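Local atomic coordinates of photosystem II assembly protein Ycf48 (Thermosynechococcus elongatus, PDB entry 5OJ5), a protein that binds the C-terminal extension of the D1 precursor and probably assists early photosystem II assembly and the replacement of photodamaged D1. Residues P40-N45 with T301-V306; R66-L71 with E80-G85; P118-H123 with W131-L136; T159-I164 with I182-N187; R226-G231 with G271-A276. All coordinates share one frame; numbering follows the deposited sequence. Where two conformers were deposited one is given.

Contact 1: P40-N45 with T301-V306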
# COMPACT_ATOMS: atom_id res chain seq x y z
N PRO A 40 11.12 -19.42 -14.96
CA PRO A 40 10.51 -19.24 -16.27
C PRO A 40 9.99 -17.82 -16.43
O PRO A 40 9.60 -17.17 -15.45
CB PRO A 40 9.37 -20.27 -16.29
CG PRO A 40 9.72 -21.27 -15.26
CD PRO A 40 10.44 -20.50 -14.18
N ALA A 41 9.99 -17.36 -17.68
CA ALA A 41 9.44 -16.07 -18.04
C ALA A 41 7.95 -16.21 -18.31
O ALA A 41 7.55 -17.09 -19.08
CB ALA A 41 10.12 -15.55 -19.30
N LEU A 42 7.17 -15.30 -17.75
CA LEU A 42 5.75 -15.24 -18.01
C LEU A 42 5.48 -15.08 -19.50
O LEU A 42 6.24 -14.42 -20.21
CB LEU A 42 5.20 -14.02 -17.26
CG LEU A 42 3.74 -13.91 -16.84
CD1 LEU A 42 3.34 -15.07 -15.96
CD2 LEU A 42 3.55 -12.56 -16.14
N ASP A 43 4.35 -15.61 -19.94
CA ASP A 43 3.96 -15.59 -21.35
C ASP A 43 3.33 -14.29 -21.82
O ASP A 43 3.27 -14.06 -23.03
CB ASP A 43 3.00 -16.74 -21.67
CG ASP A 43 3.70 -18.07 -21.81
OD1 ASP A 43 4.95 -18.10 -21.87
OD2 ASP A 43 2.98 -19.08 -21.91
N TYR A 44 2.85 -13.46 -20.90
CA TYR A 44 2.22 -12.20 -21.29
C TYR A 44 2.56 -11.16 -20.23
O TYR A 44 2.50 -11.45 -19.04
CB TYR A 44 0.69 -12.32 -21.37
CG TYR A 44 -0.06 -10.97 -21.55
CD1 TYR A 44 0.04 -10.20 -22.72
CD2 TYR A 44 -0.83 -10.44 -20.51
CE1 TYR A 44 -0.64 -8.98 -22.85
CE2 TYR A 44 -1.50 -9.22 -20.64
CZ TYR A 44 -1.38 -8.50 -21.80
OH TYR A 44 -2.04 -7.29 -21.94
N ASN A 45 2.93 -9.97 -20.67
CA ASN A 45 3.18 -8.87 -19.76
C ASN A 45 1.98 -7.94 -19.78
O ASN A 45 1.79 -7.21 -20.77
CB ASN A 45 4.41 -8.10 -20.19
CG ASN A 45 4.50 -6.79 -19.40
OD1 ASN A 45 4.16 -6.74 -18.20
ND2 ASN A 45 4.85 -5.71 -20.07
N THR A 301 4.51 -21.29 -6.91
CA THR A 301 5.55 -21.19 -7.91
C THR A 301 5.39 -19.90 -8.68
O THR A 301 4.30 -19.34 -8.79
CB THR A 301 5.58 -22.34 -8.89
OG1 THR A 301 4.42 -22.32 -9.71
CG2 THR A 301 5.65 -23.67 -8.15
N TRP A 302 6.51 -19.43 -9.18
CA TRP A 302 6.58 -18.07 -9.69
C TRP A 302 7.24 -18.06 -11.05
O TRP A 302 8.13 -18.85 -11.36
CB TRP A 302 7.43 -17.20 -8.71
CG TRP A 302 6.72 -17.06 -7.38
CD1 TRP A 302 6.79 -17.93 -6.32
CD2 TRP A 302 5.81 -16.02 -7.00
NE1 TRP A 302 5.98 -17.47 -5.31
CE2 TRP A 302 5.36 -16.32 -5.70
CE3 TRP A 302 5.31 -14.89 -7.64
CZ2 TRP A 302 4.47 -15.51 -5.02
CZ3 TRP A 302 4.41 -14.09 -6.97
CH2 TRP A 302 4.00 -14.40 -5.67
N GLN A 303 6.84 -17.08 -11.83
CA GLN A 303 7.44 -16.79 -13.10
C GLN A 303 7.74 -15.30 -13.12
O GLN A 303 7.09 -14.50 -12.42
CB GLN A 303 6.51 -17.18 -14.25
CG GLN A 303 6.31 -18.70 -14.31
CD GLN A 303 5.47 -19.19 -15.48
OE1 GLN A 303 4.81 -18.40 -16.16
NE2 GLN A 303 5.54 -20.51 -15.76
N GLN A 304 8.73 -14.92 -13.89
CA GLN A 304 9.18 -13.54 -13.90
C GLN A 304 8.59 -12.78 -15.09
O GLN A 304 8.56 -13.30 -16.21
CB GLN A 304 10.70 -13.43 -13.95
CG GLN A 304 11.18 -12.01 -13.93
CD GLN A 304 12.62 -11.87 -13.56
OE1 GLN A 304 13.39 -12.83 -13.63
NE2 GLN A 304 13.00 -10.67 -13.15
N ASP A 305 8.15 -11.55 -14.86
CA ASP A 305 7.77 -10.65 -15.95
C ASP A 305 9.04 -9.97 -16.44
O ASP A 305 9.51 -8.98 -15.87
CB ASP A 305 6.75 -9.64 -15.46
CG ASP A 305 6.21 -8.78 -16.56
OD1 ASP A 305 6.88 -8.56 -17.58
OD2 ASP A 305 5.07 -8.27 -16.38
N VAL A 306 9.62 -10.54 -17.50
CA VAL A 306 10.94 -10.09 -17.90
C VAL A 306 10.89 -8.74 -18.59
O VAL A 306 11.91 -8.03 -18.62
CB VAL A 306 11.70 -11.14 -18.76
CG1 VAL A 306 11.93 -12.41 -17.90
CG2 VAL A 306 10.96 -11.44 -20.06
O HOH W 1 2.81 -17.51 -18.21
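Pro40 and Leu42 grip the backbone of Gln304 at both its N and its O. Gln304 N donates to Pro40 O at 2.9 Å, and Gln304 O accepts from Leu42 N at 2.9 Å. Together these two bonds make one beta bridge, between Ala41 and Gln304. The pairing goes no further. Side chains fill in around the bridge. Gln303 has CG anti to its carbonyl carbon (chi1 -66°), and the rest of the chain is extended, which lays its amide alongside Pro40. Here Gln303 NE2 comes 3.9 Å from Pro40 CB. Leu42 crosses Gln303 at about a right angle, with Leu42 CD1 against Gln303 OE1 at 3.6 Å. Beyond the bridge, Ala41 CB meets Val306 CG1 at 3.9 Å. One water accepts from Asp43 N and donates to Gln303 OE1, each at 3.0 Å. Farther along, Asn45 lies across Asp305. Asn45 OD1 takes the backbone N-H of Trp47, which helps to fix its amide. Strand 303-304 is the outermost strand of a four-stranded propeller sheet, next to strand 292-295. Segment 40-45 runs along this edge into strand 47-51, which pairs with the C-terminal strand 334-338 in the Velcro-like closure of the propeller ring.

Contact 2: R66-L71 with E80-G85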
# COMPACT_ATOMS: atom_id res chain seq x y z
N ARG A 66 -14.78 3.41 -11.34
CA ARG A 66 -13.84 2.76 -12.24
C ARG A 66 -12.95 3.77 -12.98
O ARG A 66 -11.83 3.45 -13.37
CB ARG A 66 -14.65 1.94 -13.25
CG ARG A 66 -13.88 1.46 -14.48
CD ARG A 66 -14.54 0.26 -15.10
NE ARG A 66 -13.66 -0.51 -15.98
CZ ARG A 66 -12.91 -1.55 -15.61
NH1 ARG A 66 -12.87 -1.98 -14.34
NH2 ARG A 66 -12.18 -2.18 -16.52
N HIS A 67 -13.45 4.97 -13.24
CA HIS A 67 -12.72 5.92 -14.08
C HIS A 67 -12.06 7.06 -13.35
O HIS A 67 -11.04 7.58 -13.82
CB HIS A 67 -13.68 6.49 -15.12
CG HIS A 67 -14.22 5.43 -16.00
ND1 HIS A 67 -13.51 4.90 -17.06
CD2 HIS A 67 -15.36 4.73 -15.93
CE1 HIS A 67 -14.23 3.95 -17.64
NE2 HIS A 67 -15.37 3.83 -16.97
N HIS A 68 -12.62 7.45 -12.22
CA HIS A 68 -12.22 8.69 -11.55
C HIS A 68 -11.45 8.33 -10.29
O HIS A 68 -11.98 7.64 -9.41
CB HIS A 68 -13.47 9.48 -11.19
CG HIS A 68 -13.21 10.86 -10.68
ND1 HIS A 68 -14.19 11.61 -10.06
CD2 HIS A 68 -12.12 11.65 -10.75
CE1 HIS A 68 -13.71 12.80 -9.76
NE2 HIS A 68 -12.44 12.85 -10.16
N GLY A 69 -10.20 8.78 -10.21
CA GLY A 69 -9.38 8.47 -9.06
C GLY A 69 -8.31 9.50 -8.83
O GLY A 69 -8.13 10.45 -9.60
N TRP A 70 -7.57 9.30 -7.73
CA TRP A 70 -6.57 10.22 -7.23
C TRP A 70 -5.34 9.47 -6.77
O TRP A 70 -5.45 8.35 -6.23
CB TRP A 70 -7.14 11.03 -6.04
CG TRP A 70 -8.21 12.01 -6.44
CD1 TRP A 70 -9.53 11.76 -6.61
CD2 TRP A 70 -8.02 13.39 -6.74
NE1 TRP A 70 -10.18 12.91 -7.04
CE2 TRP A 70 -9.27 13.93 -7.08
CE3 TRP A 70 -6.90 14.23 -6.72
CZ2 TRP A 70 -9.45 15.28 -7.41
CZ3 TRP A 70 -7.12 15.59 -7.02
CH2 TRP A 70 -8.37 16.08 -7.35
N LEU A 71 -4.19 10.09 -6.93
CA LEU A 71 -2.95 9.59 -6.36
C LEU A 71 -2.25 10.71 -5.61
O LEU A 71 -2.49 11.91 -5.86
CB LEU A 71 -2.06 8.93 -7.40
CG LEU A 71 -1.51 9.77 -8.57
CD1 LEU A 71 -0.36 10.69 -8.12
CD2 LEU A 71 -1.06 8.87 -9.72
N GLU A 80 -5.12 13.70 -10.42
CA GLU A 80 -6.46 13.21 -10.66
C GLU A 80 -6.51 12.55 -12.03
O GLU A 80 -5.98 13.09 -13.00
CB GLU A 80 -7.44 14.40 -10.64
CG GLU A 80 -8.90 14.06 -10.82
CD GLU A 80 -9.80 15.27 -10.72
OE1 GLU A 80 -9.32 16.41 -10.89
OE2 GLU A 80 -11.02 15.07 -10.47
N THR A 81 -7.23 11.42 -12.14
CA THR A 81 -7.54 10.80 -13.43
C THR A 81 -9.05 10.75 -13.60
O THR A 81 -9.80 10.56 -12.62
CB THR A 81 -6.94 9.36 -13.51
OG1 THR A 81 -7.15 8.87 -14.84
CG2 THR A 81 -7.55 8.38 -12.53
N ARG A 82 -9.48 10.82 -14.86
CA ARG A 82 -10.86 10.60 -15.24
C ARG A 82 -11.01 9.48 -16.24
O ARG A 82 -12.14 9.21 -16.68
CB ARG A 82 -11.45 11.89 -15.84
CG ARG A 82 -11.37 13.03 -14.96
CD ARG A 82 -12.53 13.12 -14.14
NE ARG A 82 -12.51 14.46 -13.55
CZ ARG A 82 -13.56 15.00 -12.99
NH1 ARG A 82 -14.67 14.29 -12.98
NH2 ARG A 82 -13.49 16.20 -12.44
N ASP A 83 -9.92 8.81 -16.61
CA ASP A 83 -9.95 7.77 -17.63
C ASP A 83 -9.40 6.45 -17.11
O ASP A 83 -8.83 5.65 -17.86
CB ASP A 83 -9.25 8.24 -18.91
CG ASP A 83 -7.78 8.53 -18.72
OD1 ASP A 83 -7.20 8.25 -17.64
OD2 ASP A 83 -7.16 9.04 -19.68
N GLY A 84 -9.60 6.19 -15.82
CA GLY A 84 -9.19 4.91 -15.27
C GLY A 84 -7.72 4.82 -14.97
O GLY A 84 -7.22 3.71 -14.72
N GLY A 85 -7.00 5.93 -15.00
CA GLY A 85 -5.58 5.96 -14.69
C GLY A 85 -4.68 5.85 -15.89
O GLY A 85 -3.47 5.64 -15.71
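The imidazole of His68 carries the guanidinium of Arg82 flat on one face, with centres 4.1 Å apart and planes at 4°. At the edge of the same ring, NE2 donates to Glu80 OE2 at 2.7 Å and CD2 faces Thr81 O. The indole of Trp70 has the chain of Glu80 over one face. Glu80 CB sits 3.7 Å from the centroid of the six-membered ring, almost on its normal. All of this belongs to an antiparallel beta hairpin, strands 69-73 and 77-81, within one blade of the seven-bladed beta-propeller. Gly69 and Thr81 form a hydrogen-bonded pair. Trp70 and Glu80 form the next, non-hydrogen-bonded pair, and their side chains share a face of the sheet.

Glu80 is extended (chi1 -178°), which carries its carboxylate across the indole rim to His68. Its OE2 uses the anti lone pair for His68 and also accepts from Gln129 NE2. Its OE1 pairs with Arg91 NE. Arg82 adds charge at OE2, although no N-H points at it. The negative carboxylate would favour a charged His68, while the stacked guanidinium would oppose this. Arg82 reaches the ring because its chain bends at chi2.

Beyond the strands the chain turns. Thr81 OG1 accepts from Asp83 N at 3.3 Å in an ST turn, and from Gly85 N as well. The same hydroxyl is hydrogen-bonded to Thr87 O. The turn brings Gly84 N to His67 O at 2.8 Å, in the carbonyl plane and on a lone pair.

Contact 3: P118-H123 with W131-L136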
# COMPACT_ATOMS: atom_id res chain seq x y z
N PRO A 118 4.62 16.35 7.77
CA PRO A 118 4.12 16.60 9.11
C PRO A 118 2.60 16.68 9.11
O PRO A 118 1.98 16.82 8.03
CB PRO A 118 4.79 17.95 9.47
CG PRO A 118 5.01 18.59 8.20
CD PRO A 118 5.38 17.49 7.24
N PRO A 119 1.98 16.58 10.28
CA PRO A 119 0.56 16.23 10.34
C PRO A 119 -0.30 17.10 9.46
O PRO A 119 -0.34 18.34 9.60
CB PRO A 119 0.24 16.37 11.83
CG PRO A 119 1.54 16.00 12.50
CD PRO A 119 2.61 16.59 11.62
N ILE A 120 -1.05 16.45 8.58
CA ILE A 120 -2.02 17.12 7.72
C ILE A 120 -3.10 16.11 7.40
O ILE A 120 -2.84 14.91 7.20
CB ILE A 120 -1.37 17.69 6.44
CG1 ILE A 120 -2.38 18.48 5.60
CG2 ILE A 120 -0.65 16.61 5.63
CD1 ILE A 120 -1.73 19.41 4.59
N MET A 121 -4.33 16.63 7.30
CA MET A 121 -5.49 15.87 6.87
C MET A 121 -6.32 16.75 5.95
O MET A 121 -6.66 17.88 6.30
CB MET A 121 -6.32 15.41 8.07
CG MET A 121 -7.61 14.68 7.66
SD MET A 121 -8.53 14.03 9.04
CE MET A 121 -7.46 12.72 9.56
N LEU A 122 -6.66 16.19 4.79
CA LEU A 122 -7.52 16.84 3.82
C LEU A 122 -8.74 15.96 3.59
O LEU A 122 -8.69 14.72 3.68
CB LEU A 122 -6.79 17.00 2.49
CG LEU A 122 -5.44 17.71 2.55
CD1 LEU A 122 -4.75 17.68 1.20
CD2 LEU A 122 -5.57 19.12 3.05
N HIS A 123 -9.86 16.61 3.27
CA HIS A 123 -11.13 15.94 3.12
C HIS A 123 -11.91 16.55 1.98
O HIS A 123 -11.90 17.77 1.77
CB HIS A 123 -11.89 16.06 4.46
CG HIS A 123 -13.26 15.43 4.48
ND1 HIS A 123 -14.39 16.16 4.70
CD2 HIS A 123 -13.65 14.14 4.37
CE1 HIS A 123 -15.44 15.35 4.73
NE2 HIS A 123 -15.02 14.12 4.51
N TRP A 131 -11.38 20.52 -1.80
CA TRP A 131 -10.75 19.91 -0.65
C TRP A 131 -10.69 20.94 0.47
O TRP A 131 -10.44 22.12 0.22
CB TRP A 131 -9.30 19.51 -1.00
CG TRP A 131 -9.14 18.37 -1.98
CD1 TRP A 131 -9.04 18.45 -3.33
CD2 TRP A 131 -9.11 16.98 -1.65
NE1 TRP A 131 -8.90 17.20 -3.87
CE2 TRP A 131 -8.96 16.27 -2.86
CE3 TRP A 131 -9.20 16.28 -0.45
CZ2 TRP A 131 -8.86 14.89 -2.91
CZ3 TRP A 131 -9.10 14.88 -0.50
CH2 TRP A 131 -8.95 14.21 -1.72
N SER A 132 -10.85 20.46 1.69
CA SER A 132 -10.69 21.26 2.89
C SER A 132 -9.67 20.59 3.78
O SER A 132 -9.53 19.36 3.80
CB SER A 132 -12.00 21.41 3.63
OG SER A 132 -12.95 22.04 2.78
N GLN A 133 -8.97 21.41 4.54
CA GLN A 133 -8.04 20.94 5.54
C GLN A 133 -8.77 20.78 6.85
O GLN A 133 -9.49 21.68 7.30
CB GLN A 133 -6.86 21.89 5.63
CG GLN A 133 -5.86 21.40 6.63
CD GLN A 133 -4.53 22.11 6.50
OE1 GLN A 133 -4.38 23.11 5.76
NE2 GLN A 133 -3.55 21.63 7.25
N ILE A 134 -8.62 19.61 7.47
CA ILE A 134 -9.21 19.31 8.76
C ILE A 134 -8.12 19.48 9.81
O ILE A 134 -7.13 18.73 9.78
CB ILE A 134 -9.77 17.89 8.84
CG1 ILE A 134 -10.82 17.72 7.75
CG2 ILE A 134 -10.31 17.58 10.27
CD1 ILE A 134 -11.65 16.57 7.93
N PRO A 135 -8.29 20.37 10.77
CA PRO A 135 -7.27 20.53 11.81
C PRO A 135 -7.13 19.25 12.61
O PRO A 135 -8.12 18.60 12.95
CB PRO A 135 -7.86 21.64 12.70
CG PRO A 135 -8.97 22.27 11.91
CD PRO A 135 -9.47 21.24 10.96
N LEU A 136 -5.89 18.86 12.85
CA LEU A 136 -5.60 17.70 13.68
C LEU A 136 -5.23 18.15 15.09
O LEU A 136 -4.51 19.13 15.28
CB LEU A 136 -4.41 16.92 13.12
CG LEU A 136 -4.79 16.27 11.78
CD1 LEU A 136 -3.53 15.81 11.07
CD2 LEU A 136 -5.73 15.12 12.03
O HOH W 2 -4.59 19.18 8.81
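Strands 120-124 and 132-133 form an antiparallel hairpin at the outer edge of one propeller blade, with Leu122 opposite Gln133 and His123 opposite Ser132. His123 and Ser132 exchange both backbone bonds, N to O, and Ile134 N donates to Met121 O at 2.9 Å. Past this point the strands part, and a water bridges them. It accepts from Met121 N at 3.0 Å and from Gln133 NE2 at 3.1 Å, and donates to Ile134 O at 2.8 Å.

Met121, Ile134 and Leu136 form an apolar cluster. Met121 starts extended and bends at chi3 (-70°), which brings CE to Leu136 CD2 at 3.9 Å. Its CG and SD pass over Ile134 CB. The tip of Ile134, CD1, lies 3.5 Å from His123 CB. The His123 ring reaches on past it and hydrogen-bonds through NE2 to Glu111. Leu122 CB meets Trp131 CE3 at 3.9 Å.

The backbone of Trp131 hydrogen-bonds the bound peptide, and Leu122 and Ser132 each pack on an apolar side chain of it. The hairpin thus meets the peptide by main-chain bonding and apolar packing. Its own side-chain contacts are likewise mostly apolar, and the polar groups where the strands part are served by one shared water.

Contact 4: T159-I164 with I182-N187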
# COMPACT_ATOMS: atom_id res chain seq x y z
N THR A 159 -1.68 6.30 13.12
CA THR A 159 -0.45 7.09 13.09
C THR A 159 0.76 6.23 12.82
O THR A 159 0.70 5.01 12.85
CB THR A 159 -0.25 7.91 14.36
OG1 THR A 159 0.19 7.03 15.40
CG2 THR A 159 -1.51 8.68 14.77
N ASN A 160 1.90 6.90 12.60
CA ASN A 160 3.13 6.19 12.30
C ASN A 160 3.62 5.30 13.44
O ASN A 160 4.43 4.40 13.17
CB ASN A 160 4.23 7.15 11.85
CG ASN A 160 4.65 8.07 12.88
OD1 ASN A 160 3.92 8.42 13.77
ND2 ASN A 160 5.89 8.51 12.77
N VAL A 161 3.12 5.50 14.66
CA VAL A 161 3.46 4.69 15.80
C VAL A 161 2.27 3.85 16.25
O VAL A 161 2.27 3.30 17.37
CB VAL A 161 4.07 5.49 16.95
CG1 VAL A 161 5.42 6.07 16.49
CG2 VAL A 161 3.13 6.56 17.45
N GLY A 162 1.27 3.66 15.38
CA GLY A 162 0.24 2.70 15.64
C GLY A 162 -0.90 3.16 16.51
O GLY A 162 -1.72 2.32 16.92
N ALA A 163 -1.03 4.46 16.81
CA ALA A 163 -2.25 4.91 17.48
C ALA A 163 -3.39 4.91 16.47
O ALA A 163 -3.19 5.25 15.30
CB ALA A 163 -2.03 6.31 18.08
N ILE A 164 -4.56 4.43 16.89
CA ILE A 164 -5.68 4.19 16.00
C ILE A 164 -6.87 5.02 16.47
O ILE A 164 -7.23 4.96 17.65
CB ILE A 164 -6.08 2.70 15.96
CG1 ILE A 164 -4.87 1.84 15.60
CG2 ILE A 164 -7.26 2.50 15.01
CD1 ILE A 164 -5.19 0.34 15.53
N ILE A 182 3.48 1.79 19.47
CA ILE A 182 4.34 0.62 19.22
C ILE A 182 5.62 0.93 18.44
O ILE A 182 6.22 0.01 17.83
CB ILE A 182 3.57 -0.50 18.52
CG1 ILE A 182 3.02 -0.05 17.16
CG2 ILE A 182 2.48 -1.01 19.43
CD1 ILE A 182 2.49 -1.23 16.30
N GLY A 183 6.08 2.16 18.45
CA GLY A 183 7.27 2.50 17.67
C GLY A 183 6.92 2.65 16.21
O GLY A 183 5.78 2.41 15.77
N VAL A 184 7.87 3.16 15.44
CA VAL A 184 7.59 3.51 14.04
C VAL A 184 7.49 2.26 13.22
O VAL A 184 8.45 1.54 13.04
CB VAL A 184 8.66 4.48 13.51
CG1 VAL A 184 8.32 4.86 12.07
CG2 VAL A 184 8.74 5.78 14.36
N MET A 185 6.34 2.01 12.66
CA MET A 185 6.11 0.78 11.90
C MET A 185 6.87 0.81 10.59
O MET A 185 6.86 1.80 9.87
CB MET A 185 4.59 0.72 11.60
CG MET A 185 3.70 0.69 12.83
SD MET A 185 1.95 0.75 12.53
CE MET A 185 1.80 2.28 11.67
N ARG A 186 7.49 -0.31 10.24
CA ARG A 186 8.15 -0.47 8.96
C ARG A 186 7.15 -0.61 7.80
O ARG A 186 7.43 -0.21 6.67
CB ARG A 186 9.05 -1.73 9.03
CG ARG A 186 9.94 -1.93 7.85
CD ARG A 186 10.77 -3.16 8.06
NE ARG A 186 11.89 -3.22 7.15
CZ ARG A 186 13.15 -2.85 7.40
NH1 ARG A 186 13.57 -2.34 8.57
NH2 ARG A 186 14.04 -2.99 6.42
N ASN A 187 5.99 -1.19 8.06
CA ASN A 187 4.96 -1.41 7.06
C ASN A 187 3.68 -1.68 7.82
O ASN A 187 3.71 -2.11 8.98
CB ASN A 187 5.32 -2.56 6.09
CG ASN A 187 5.96 -2.07 4.82
OD1 ASN A 187 5.47 -1.13 4.19
ND2 ASN A 187 7.04 -2.72 4.39
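Met185 packs tightly beneath the turn formed by Thr159, Asn160, Val161 and Gly162. Its CE lies 3.2 Å from Thr159 O, and its SD is 4.0 Å from Gly162 CA. The chain is extended at chi2 and bends at chi3 (-60°), which tucks the methyl under the turn. The turn is a type I beta turn closed by Gly162 N to Thr159 O, and Thr159 OG1 stiffens it further by accepting from Ala163 N. That hydroxyl also bonds to Pro141 O.

Two backbone bonds join the segments. Met185 N donates to Asn160 O at 3.1 Å, nearly along the C=O axis. Ile182 N donates to Val161 O at 2.9 Å. Between them Val161 CA and Gly183 O make a CA-H...O contact at 3.3 Å. Ile182 CG1 lies between its backbone N and carbonyl carbon (chi1 61°), which sets it 3.4 Å from Val161 O. It also lies beside Gly162, where there is no side chain to obstruct it.

The other side is looser. Val161 CG1 and Val184 CG2 meet at 4.0 Å, and Val184 is largely open to solvent. The side chain of Asn160 only grazes Val184, although its carbonyl O sits close to Val184 CA.

The turn joins strands 154-159 and 164-167 of one blade. The segment 182-187 leads from that blade into strand 187-190 of the next. The direct hydrogen bonds across the contact are all between main-chain atoms. The side chains add apolar packing, so the fit depends on backbone shape more than on polar side-chain chemistry.

Contact 5: R226-G231 with G271-A276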
# COMPACT_ATOMS: atom_id res chain seq x y z
N ARG A 226 15.13 -10.82 8.97
CA ARG A 226 14.17 -9.84 9.47
C ARG A 226 12.98 -9.69 8.53
O ARG A 226 13.09 -9.83 7.31
CB ARG A 226 14.85 -8.49 9.68
CG ARG A 226 15.98 -8.47 10.69
CD ARG A 226 15.51 -8.93 12.05
NE ARG A 226 16.58 -8.89 13.04
CZ ARG A 226 16.96 -7.80 13.69
NH1 ARG A 226 16.33 -6.66 13.49
NH2 ARG A 226 17.93 -7.86 14.61
N LEU A 227 11.84 -9.36 9.14
CA LEU A 227 10.64 -9.07 8.37
C LEU A 227 10.77 -7.74 7.65
O LEU A 227 11.34 -6.77 8.17
CB LEU A 227 9.46 -8.96 9.33
CG LEU A 227 8.98 -10.25 9.95
CD1 LEU A 227 8.14 -9.98 11.14
CD2 LEU A 227 8.16 -11.04 8.87
N HIS A 228 10.24 -7.70 6.44
CA HIS A 228 10.14 -6.46 5.70
C HIS A 228 8.72 -5.96 5.52
O HIS A 228 8.43 -4.78 5.75
CB HIS A 228 10.74 -6.56 4.30
CG HIS A 228 10.68 -5.24 3.64
ND1 HIS A 228 11.30 -4.13 4.18
CD2 HIS A 228 9.92 -4.79 2.61
CE1 HIS A 228 11.00 -3.07 3.46
NE2 HIS A 228 10.18 -3.44 2.50
N ASN A 229 7.80 -6.83 5.12
CA ASN A 229 6.41 -6.45 4.86
C ASN A 229 5.52 -7.63 5.15
O ASN A 229 5.96 -8.78 5.09
CB ASN A 229 6.23 -5.94 3.41
CG ASN A 229 5.00 -5.08 3.21
OD1 ASN A 229 4.20 -4.86 4.13
ND2 ASN A 229 4.83 -4.57 1.98
N MET A 230 4.26 -7.33 5.49
CA MET A 230 3.27 -8.37 5.75
C MET A 230 1.92 -7.84 5.33
O MET A 230 1.67 -6.62 5.41
CB MET A 230 3.17 -8.75 7.22
CG MET A 230 4.43 -9.41 7.73
SD MET A 230 4.35 -9.88 9.47
CE MET A 230 3.19 -11.22 9.36
N GLY A 231 1.01 -8.75 4.97
CA GLY A 231 -0.35 -8.40 4.62
C GLY A 231 -1.25 -9.59 4.66
O GLY A 231 -0.88 -10.65 5.17
N GLY A 271 15.60 -8.08 -3.25
CA GLY A 271 14.62 -7.95 -2.22
C GLY A 271 13.26 -7.66 -2.82
O GLY A 271 13.11 -7.00 -3.85
N PHE A 272 12.25 -8.14 -2.12
CA PHE A 272 10.89 -7.83 -2.50
C PHE A 272 10.31 -6.76 -1.59
O PHE A 272 10.71 -6.61 -0.44
CB PHE A 272 9.99 -9.08 -2.50
CG PHE A 272 10.48 -10.10 -3.45
CD1 PHE A 272 11.00 -11.33 -3.00
CD2 PHE A 272 10.50 -9.83 -4.80
CE1 PHE A 272 11.48 -12.30 -3.90
CE2 PHE A 272 10.99 -10.79 -5.72
CZ PHE A 272 11.48 -12.00 -5.25
N LEU A 273 9.32 -6.04 -2.12
CA LEU A 273 8.76 -4.87 -1.46
C LEU A 273 7.28 -5.02 -1.20
O LEU A 273 6.80 -4.50 -0.20
CB LEU A 273 9.06 -3.63 -2.29
CG LEU A 273 10.57 -3.34 -2.43
CD1 LEU A 273 10.86 -2.37 -3.54
CD2 LEU A 273 11.12 -2.87 -1.10
N ASP A 274 6.51 -5.65 -2.10
CA ASP A 274 5.08 -5.77 -1.90
C ASP A 274 4.57 -7.01 -2.62
O ASP A 274 5.20 -7.52 -3.56
CB ASP A 274 4.33 -4.54 -2.42
CG ASP A 274 2.95 -4.39 -1.82
OD1 ASP A 274 2.69 -4.99 -0.75
OD2 ASP A 274 2.17 -3.57 -2.34
N LEU A 275 3.42 -7.49 -2.14
CA LEU A 275 2.78 -8.69 -2.66
C LEU A 275 1.29 -8.37 -2.71
O LEU A 275 0.74 -7.84 -1.73
CB LEU A 275 3.05 -9.86 -1.70
CG LEU A 275 2.53 -11.23 -2.09
CD1 LEU A 275 3.34 -12.30 -1.40
CD2 LEU A 275 1.09 -11.42 -1.72
N ALA A 276 0.62 -8.65 -3.82
CA ALA A 276 -0.81 -8.42 -3.90
C ALA A 276 -1.47 -9.41 -4.83
O ALA A 276 -0.88 -9.83 -5.83
CB ALA A 276 -1.13 -6.99 -4.36
O HOH W 3 7.99 -2.59 1.48
O HOH W 4 2.42 -3.15 1.32
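Asn229 and Leu273 meet where the inner strands of two propeller blades run side by side. Strands 227-231 and 272-276 are nearly parallel, at 10°, with axes 7.1 Å apart at their closest. They do not pair as a sheet. Each strand carries a classic beta bulge here: His228 and Asn229 both face Ile241, and Leu273 and Asp274 both face Ala286.

The direct hydrogen bond is from side chain to main chain. Asn229 ND2 donates to Leu273 O at 2.9 Å, with the acceptor near the amide plane. CG stands anti to the backbone N (chi1 -159°), which aims the amide across the gap. Its OD1 takes a weak bond from Met230 N. Nearby, Ile318 N bonds to Asp274 OD2.

Van der Waals contact is slight. His228 NE2 lies 3.8 Å from Leu273 CD2, but His228 has two conformers and this holds for one of them.

Water makes up the rest. One water donates to Leu273 O at 2.8 Å, giving that carbonyl a second donor, and is hydrogen-bonded to His228 NE2 at 2.6 Å in the conformer described. A second water accepts from Asn229 ND2 at 2.9 Å and donates to Asp274 OD1 at 2.8 Å.

Contact 5 is the most buried and lies nearest the centre of the propeller. Contact 4 comes next, about 15 Å from the chain centre. Contacts 2 and 3 sit farther out, and contact 1 lies at the rim. Contacts 2 and 3 are hairpins within single blades, whereas contacts 1, 4 and 5 join parts that do not pair as hairpins. Contact 1 rests on one backbone bridge with a water. Contact 2 is rich in charge and stacked groups. Contacts 3 and 4 combine main-chain bonds with apolar packing, and contact 5 relies on one amide and two waters. Trp70 of contact 2 meets Trp131 of contact 3. Asn187 and Arg186 of contact 4 meet His228 of contact 5. Contacts 1 and 5 share a sheet, at its two outermost strands.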